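Local coordinates for protein exodeoxyribonuclease III (Archaeoglobus fulgidus, PDB 2VOA) that acts as an AP endonuclease of the ExoIII family, probably cutting DNA at abasic sites with the help of magnesium or manganese ions, at residues A[37-40]-A[41-44]; A[128-131]-A[132-136]. The protein carries 1 engineered substitution. All coordinates share one frame; numbering follows the deposited sequence.

Contact 1: A[37-40]-A[41-44]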
ATOM      1  N   LYS A  37      -5.613  15.290   2.404  1.00 27.99           N
ATOM      2  CA  LYS A  37      -6.637  14.410   1.823  1.00 28.65           C
ATOM      3  C   LYS A  37      -7.377  13.591   2.892  1.00 28.36           C
ATOM      4  O   LYS A  37      -7.517  12.335   2.818  1.00 29.07           O
ATOM      5  CB  LYS A  37      -6.034  13.510   0.737  1.00 29.05           C
ATOM      6  CG  LYS A  37      -5.514  14.264  -0.466  1.00 30.94           C
ATOM      7  CD  LYS A  37      -4.846  13.331  -1.460  1.00 32.07           C
ATOM      8  CE  LYS A  37      -4.326  14.159  -2.624  1.00 35.24           C
ATOM      9  NZ  LYS A  37      -3.628  13.341  -3.639  1.00 39.07           N
ATOM     10  N   VAL A  38      -7.867  14.301   3.905  1.00 28.57           N
ATOM     11  CA  VAL A  38      -8.580  13.616   4.997  1.00 29.09           C
ATOM     12  C   VAL A  38      -9.591  14.548   5.656  1.00 29.19           C
ATOM     13  O   VAL A  38      -9.335  15.743   5.801  1.00 28.53           O
ATOM     14  CB  VAL A  38      -7.562  13.035   6.044  1.00 28.88           C
ATOM     15  CG1 VAL A  38      -6.804  14.149   6.772  1.00 29.72           C
ATOM     16  CG2 VAL A  38      -8.252  12.073   7.015  1.00 29.55           C
ATOM     17  N   GLU A  39     -10.757  14.008   6.018  1.00 29.98           N
ATOM     18  CA  GLU A  39     -11.712  14.798   6.777  1.00 31.15           C
ATOM     19  C   GLU A  39     -11.173  14.978   8.190  1.00 31.29           C
ATOM     20  O   GLU A  39     -10.457  14.102   8.709  1.00 31.82           O
ATOM     21  CB  GLU A  39     -13.106  14.156   6.780  1.00 31.98           C
ATOM     22  CG  GLU A  39     -13.141  12.730   7.277  1.00 33.61           C
ATOM     23  CD  GLU A  39     -12.921  11.687   6.177  1.00 36.90           C
ATOM     24  OE1 GLU A  39     -11.809  11.643   5.581  1.00 36.51           O
ATOM     25  OE2 GLU A  39     -13.861  10.876   5.959  1.00 39.54           O
ATOM     26  N   ASN A  40     -11.491  16.120   8.796  1.00 31.69           N
ATOM     27  CA  ASN A  40     -11.019  16.450  10.154  1.00 31.81           C
ATOM     28  C   ASN A  40     -11.170  15.316  11.173  1.00 31.42           C
ATOM     29  O   ASN A  40     -10.224  15.011  11.897  1.00 31.95           O
ATOM     30  CB  ASN A  40     -11.684  17.730  10.679  1.00 32.14           C
ATOM     31  CG  ASN A  40     -11.370  18.941   9.829  1.00 31.71           C
ATOM     32  OD1 ASN A  40     -10.416  18.934   9.053  1.00 29.67           O
ATOM     33  ND2 ASN A  40     -12.179  19.997   9.969  1.00 31.22           N
ATOM     34  N   ARG A  41     -12.341  14.675  11.217  1.00 31.51           N
ATOM     35  CA  ARG A  41     -12.592  13.606  12.199  1.00 30.93           C
ATOM     36  C   ARG A  41     -11.719  12.342  12.027  1.00 30.75           C
ATOM     37  O   ARG A  41     -11.681  11.475  12.916  1.00 31.07           O
ATOM     38  CB  ARG A  41     -14.079  13.239  12.205  1.00 30.33           C
ATOM     39  CG  ARG A  41     -14.569  12.600  10.930  1.00 31.92           C
ATOM     40  CD  ARG A  41     -16.021  12.158  11.070  1.00 37.16           C
ATOM     41  NE  ARG A  41     -16.461  11.411   9.895  1.00 40.49           N
ATOM     42  CZ  ARG A  41     -16.462  10.084   9.802  1.00 41.13           C
ATOM     43  NH1 ARG A  41     -16.040   9.336  10.812  1.00 40.66           N
ATOM     44  NH2 ARG A  41     -16.882   9.507   8.685  1.00 43.12           N
ATOM     45  N   LYS A  42     -11.030  12.240  10.889  1.00 30.54           N
ATOM     46  CA  LYS A  42     -10.118  11.121  10.613  1.00 31.06           C
ATOM     47  C   LYS A  42      -8.647  11.572  10.519  1.00 31.09           C
ATOM     48  O   LYS A  42      -7.751  10.778  10.191  1.00 31.57           O
ATOM     49  CB  LYS A  42     -10.522  10.393   9.328  1.00 30.95           C
ATOM     50  CG  LYS A  42     -11.876   9.712   9.373  1.00 31.35           C
ATOM     51  CD  LYS A  42     -12.089   8.838   8.154  1.00 33.15           C
ATOM     52  CE  LYS A  42     -13.438   8.127   8.231  1.00 34.36           C
ATOM     53  NZ  LYS A  42     -13.623   7.087   7.173  1.00 37.13           N
ATOM     54  N   PHE A  43      -8.381  12.835  10.815  1.00 30.62           N
ATOM     55  CA  PHE A  43      -6.982  13.283  10.775  1.00 30.30           C
ATOM     56  C   PHE A  43      -6.201  12.526  11.865  1.00 30.54           C
ATOM     57  O   PHE A  43      -6.667  12.428  12.998  1.00 30.30           O
ATOM     58  CB  PHE A  43      -6.845  14.793  10.944  1.00 30.57           C
ATOM     59  CG  PHE A  43      -5.444  15.296  10.710  1.00 29.87           C
ATOM     60  CD1 PHE A  43      -5.073  15.833   9.463  1.00 30.99           C
ATOM     61  CD2 PHE A  43      -4.486  15.198  11.713  1.00 31.92           C
ATOM     62  CE1 PHE A  43      -3.788  16.277   9.249  1.00 31.83           C
ATOM     63  CE2 PHE A  43      -3.199  15.635  11.503  1.00 31.37           C
ATOM     64  CZ  PHE A  43      -2.846  16.166  10.272  1.00 32.39           C
ATOM     65  N   PRO A  44      -5.028  11.962  11.512  1.00 30.67           N
ATOM     66  CA  PRO A  44      -4.230  11.190  12.490  1.00 30.84           C
ATOM     67  C   PRO A  44      -3.452  12.079  13.509  1.00 31.05           C
ATOM     68  O   PRO A  44      -2.211  12.104  13.512  1.00 30.43           O
ATOM     69  CB  PRO A  44      -3.270  10.400  11.590  1.00 30.25           C
ATOM     70  CG  PRO A  44      -3.018  11.356  10.400  1.00 28.80           C
ATOM     71  CD  PRO A  44      -4.384  12.005  10.173  1.00 30.88           C
TER
HETATM   72  O   HOH W   1      -8.884  13.781  14.351  1.00 44.89           O
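Glu39 and Lys42 meet in a short 3-10 segment, the acid's carboxylate lying against the lysine's aliphatic stem. Glu39 OE2 sits 3.5 Å from Lys42 CD, and its salt bridge to Lys42 NZ is long at 4.0 Å. A bend at the glutamate's second torsion (chi2 -89°) brings the carboxylate against the extended lysine stem, which it crosses at a slant. Arg41 adds a second positive charge, but Glu39 OE2, 4.3 Å from Arg41 NH2, lies well out of the guanidinium plane and no N-H points at it.

Two successive i to i+3 hydrogen bonds hold the segment: Lys42 N to Glu39 O (2.9 Å) and Phe43 N to Asn40 O (3.0 Å). Asn40 O also accepts from a water that donates to Phe43 O as well. Val38 touches with both methyls, CG2 3.5 Å from Lys42 O and CG1 3.6 Å from Phe43 CD1; branched and aromatic side chains suit this buried place. In this DNase I-like fold the loop joins strand 30-34 to helix 45-49 and lies beside strand 54-60, where Phe43 stacks on Phe57 and Asn40 OD1 accepts from Gly59 N. Backbone bonds, apolar contacts and the Asn40 side-chain bond thus fix the loop's shape, while the loosely paired surface charges probably add only modest attraction.

Contact 2: A[128-131]-A[132-136]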
ATOM      1  N   TYR A 128      -4.634  37.772  -2.722  1.00 28.25           N
ATOM      2  CA  TYR A 128      -4.020  39.107  -2.679  1.00 27.58           C
ATOM      3  C   TYR A 128      -4.744  40.053  -1.711  1.00 28.16           C
ATOM      4  O   TYR A 128      -4.135  40.625  -0.804  1.00 27.77           O
ATOM      5  CB  TYR A 128      -3.987  39.725  -4.099  1.00 28.52           C
ATOM      6  CG  TYR A 128      -3.504  41.167  -4.107  1.00 28.07           C
ATOM      7  CD1 TYR A 128      -4.416  42.229  -4.099  1.00 31.27           C
ATOM      8  CD2 TYR A 128      -2.134  41.464  -4.095  1.00 30.19           C
ATOM      9  CE1 TYR A 128      -3.969  43.557  -4.099  1.00 29.46           C
ATOM     10  CE2 TYR A 128      -1.675  42.788  -4.091  1.00 30.34           C
ATOM     11  CZ  TYR A 128      -2.608  43.823  -4.084  1.00 30.33           C
ATOM     12  OH  TYR A 128      -2.196  45.135  -4.082  1.00 32.04           O
ATOM     13  N   HIS A 129      -6.054  40.188  -1.883  1.00 28.04           N
ATOM     14  CA  HIS A 129      -6.817  41.116  -1.049  1.00 28.90           C
ATOM     15  C   HIS A 129      -6.865  40.653   0.405  1.00 29.74           C
ATOM     16  O   HIS A 129      -6.781  41.476   1.329  1.00 30.14           O
ATOM     17  CB  HIS A 129      -8.187  41.355  -1.673  1.00 29.40           C
ATOM     18  CG  HIS A 129      -8.098  42.106  -2.963  1.00 30.88           C
ATOM     19  ND1 HIS A 129      -7.685  43.422  -3.019  1.00 32.16           N
ATOM     20  CD2 HIS A 129      -8.314  41.722  -4.243  1.00 31.90           C
ATOM     21  CE1 HIS A 129      -7.681  43.825  -4.280  1.00 33.52           C
ATOM     22  NE2 HIS A 129      -8.051  42.812  -5.043  1.00 34.05           N
ATOM     23  N   TYR A 130      -6.929  39.337   0.592  1.00 29.39           N
ATOM     24  CA  TYR A 130      -6.952  38.742   1.930  1.00 29.60           C
ATOM     25  C   TYR A 130      -5.669  39.060   2.709  1.00 29.47           C
ATOM     26  O   TYR A 130      -5.726  39.520   3.869  1.00 29.55           O
ATOM     27  CB  TYR A 130      -7.234  37.239   1.835  1.00 31.31           C
ATOM     28  CG  TYR A 130      -7.088  36.473   3.138  1.00 32.41           C
ATOM     29  CD1 TYR A 130      -8.103  36.457   4.096  1.00 35.71           C
ATOM     30  CD2 TYR A 130      -5.918  35.756   3.404  1.00 34.07           C
ATOM     31  CE1 TYR A 130      -7.946  35.726   5.307  1.00 34.23           C
ATOM     32  CE2 TYR A 130      -5.758  35.046   4.594  1.00 34.41           C
ATOM     33  CZ  TYR A 130      -6.772  35.024   5.522  1.00 35.13           C
ATOM     34  OH  TYR A 130      -6.600  34.314   6.700  1.00 37.16           O
ATOM     35  N   LEU A 131      -4.520  38.849   2.070  1.00 28.57           N
ATOM     36  CA  LEU A 131      -3.224  39.116   2.714  1.00 28.72           C
ATOM     37  C   LEU A 131      -2.934  40.605   2.853  1.00 29.08           C
ATOM     38  O   LEU A 131      -2.396  41.032   3.865  1.00 29.58           O
ATOM     39  CB  LEU A 131      -2.107  38.429   1.954  1.00 28.70           C
ATOM     40  CG  LEU A 131      -2.254  36.899   1.964  1.00 29.63           C
ATOM     41  CD1 LEU A 131      -1.243  36.317   0.984  1.00 31.27           C
ATOM     42  CD2 LEU A 131      -2.127  36.282   3.368  1.00 30.90           C
ATOM     43  N   GLN A 132      -3.300  41.398   1.846  1.00 28.85           N
ATOM     44  CA  GLN A 132      -3.170  42.855   1.944  1.00 29.89           C
ATOM     45  C   GLN A 132      -3.928  43.395   3.167  1.00 30.19           C
ATOM     46  O   GLN A 132      -3.462  44.323   3.852  1.00 30.83           O
ATOM     47  CB  GLN A 132      -3.705  43.515   0.668  1.00 30.73           C
ATOM     48  CG  GLN A 132      -3.514  45.012   0.620  1.00 32.29           C
ATOM     49  CD  GLN A 132      -4.075  45.611  -0.647  1.00 36.46           C
ATOM     50  OE1 GLN A 132      -5.219  45.330  -1.041  1.00 38.00           O
ATOM     51  NE2 GLN A 132      -3.288  46.472  -1.284  1.00 39.54           N
ATOM     52  N   LYS A 133      -5.095  42.808   3.438  1.00 29.75           N
ATOM     53  CA  LYS A 133      -5.988  43.264   4.500  1.00 31.13           C
ATOM     54  C   LYS A 133      -5.524  42.827   5.889  1.00 30.45           C
ATOM     55  O   LYS A 133      -5.709  43.559   6.873  1.00 30.68           O
ATOM     56  CB  LYS A 133      -7.413  42.759   4.210  1.00 31.96           C
ATOM     57  CG  LYS A 133      -8.378  42.785   5.369  1.00 35.87           C
ATOM     58  CD  LYS A 133      -9.762  42.374   4.906  1.00 40.08           C
ATOM     59  CE  LYS A 133     -10.460  41.542   5.963  1.00 44.33           C
ATOM     60  NZ  LYS A 133     -11.810  41.102   5.493  1.00 46.96           N
ATOM     61  N   THR A 134      -4.919  41.641   5.953  1.00 30.09           N
ATOM     62  CA  THR A 134      -4.714  40.951   7.231  1.00 30.50           C
ATOM     63  C   THR A 134      -3.257  40.765   7.685  1.00 30.87           C
ATOM     64  O   THR A 134      -3.027  40.433   8.858  1.00 31.94           O
ATOM     65  CB  THR A 134      -5.377  39.573   7.225  1.00 29.98           C
ATOM     66  OG1 THR A 134      -4.730  38.734   6.266  1.00 30.21           O
ATOM     67  CG2 THR A 134      -6.892  39.682   6.921  1.00 30.72           C
ATOM     68  N   VAL A 135      -2.296  40.954   6.782  1.00 30.56           N
ATOM     69  CA  VAL A 135      -0.875  40.773   7.143  1.00 30.24           C
ATOM     70  C   VAL A 135      -0.186  42.073   7.584  1.00 30.49           C
ATOM     71  O   VAL A 135      -0.271  43.105   6.903  1.00 30.90           O
ATOM     72  CB  VAL A 135      -0.064  40.114   6.008  1.00 30.15           C
ATOM     73  CG1 VAL A 135       1.441  40.133   6.342  1.00 29.74           C
ATOM     74  CG2 VAL A 135      -0.525  38.683   5.786  1.00 30.48           C
ATOM     75  N   ASP A 136       0.510  42.007   8.715  1.00 30.34           N
ATOM     76  CA  ASP A 136       1.284  43.154   9.180  1.00 30.34           C
ATOM     77  C   ASP A 136       2.701  42.935   8.671  1.00 30.63           C
ATOM     78  O   ASP A 136       3.392  42.032   9.141  1.00 30.08           O
ATOM     79  CB  ASP A 136       1.238  43.249  10.711  1.00 30.33           C
ATOM     80  CG  ASP A 136       2.100  44.374  11.255  1.00 31.54           C
ATOM     81  OD1 ASP A 136       2.743  45.093  10.461  1.00 29.46           O
ATOM     82  OD2 ASP A 136       2.098  44.569  12.493  1.00 35.11           O
TER
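The side-chain amide of Gln132 reaches back along the helix beside the packed rings of Tyr128 and His129, touching both at a slant. The rings meet each other directly, Tyr128 CD1 standing 3.6 Å above one face of the His129 ring, over its centre. The chain of Gln132 is extended, with CG anti to the backbone N (chi1 -175°), and this carries it alongside His129, the two side chains pointing the same way. Gln132 OE1 makes contact with His129 ND1 and Tyr128 CE1, 3.7 Å from each. Against the Tyr128 ring the amide is tilted by 58°, and although Gln132 NE2 comes within 3.3 Å of Tyr128 OH, the angle is too poor for a hydrogen bond. A long, flexible polar side chain suits this exposed flank. His129 NE2 is hydrogen-bonded to Glu125, one turn earlier.

All this lies on the last turns of helix 115-134, the crossover of a beta-alpha-beta unit linking strands 99-105 and 141-144. The helix ends here: Val135 is the first residue to leave helical phi/psi, though its N still bonds to Leu131 O at 2.9 Å, and Thr134 N makes weak bonds to Tyr130 O and Leu131 O.

The side chain of Thr134 adds a further, short bond. Its hydroxyl, set between the backbone N and the carbonyl carbon (chi1 65°), donates to Tyr130 O at 2.7 Å from above the carbonyl plane. The same OG1 sits 4.1 Å above one face of the Tyr130 ring, over its centre. Arg93 hydrogen-bonds both this hydroxyl and Tyr130 OH, tying the helix end to strand 91-96. Leu131 and Val135 lie side by side, CD2 to CG2 3.8 Å; both are buried, and branched apolar side chains suit this flank, where Leu131 also packs on Ile179 of helix 170-180.

Both contacts are local and lie in separate parts of the chain, their centres 28 Å apart and their nearest atoms about 16 Å apart, so neither touches the other. Contact 1 lies in the loop between strand 30-34 and helix 45-49, and its nearest atom is about 4 Å from the bound DNA; Lys37, at the start of the segment, packs on a sugar. The Val38 side chain is about 10 Å from that of Glu35, a predicted metal ligand. Contact 2, at the end of helix 115-134, is instead about 19 Å from the DNA at its nearest atom and away from the annotated sites. One sits beside the nucleic acid, whereas the other is remote from it.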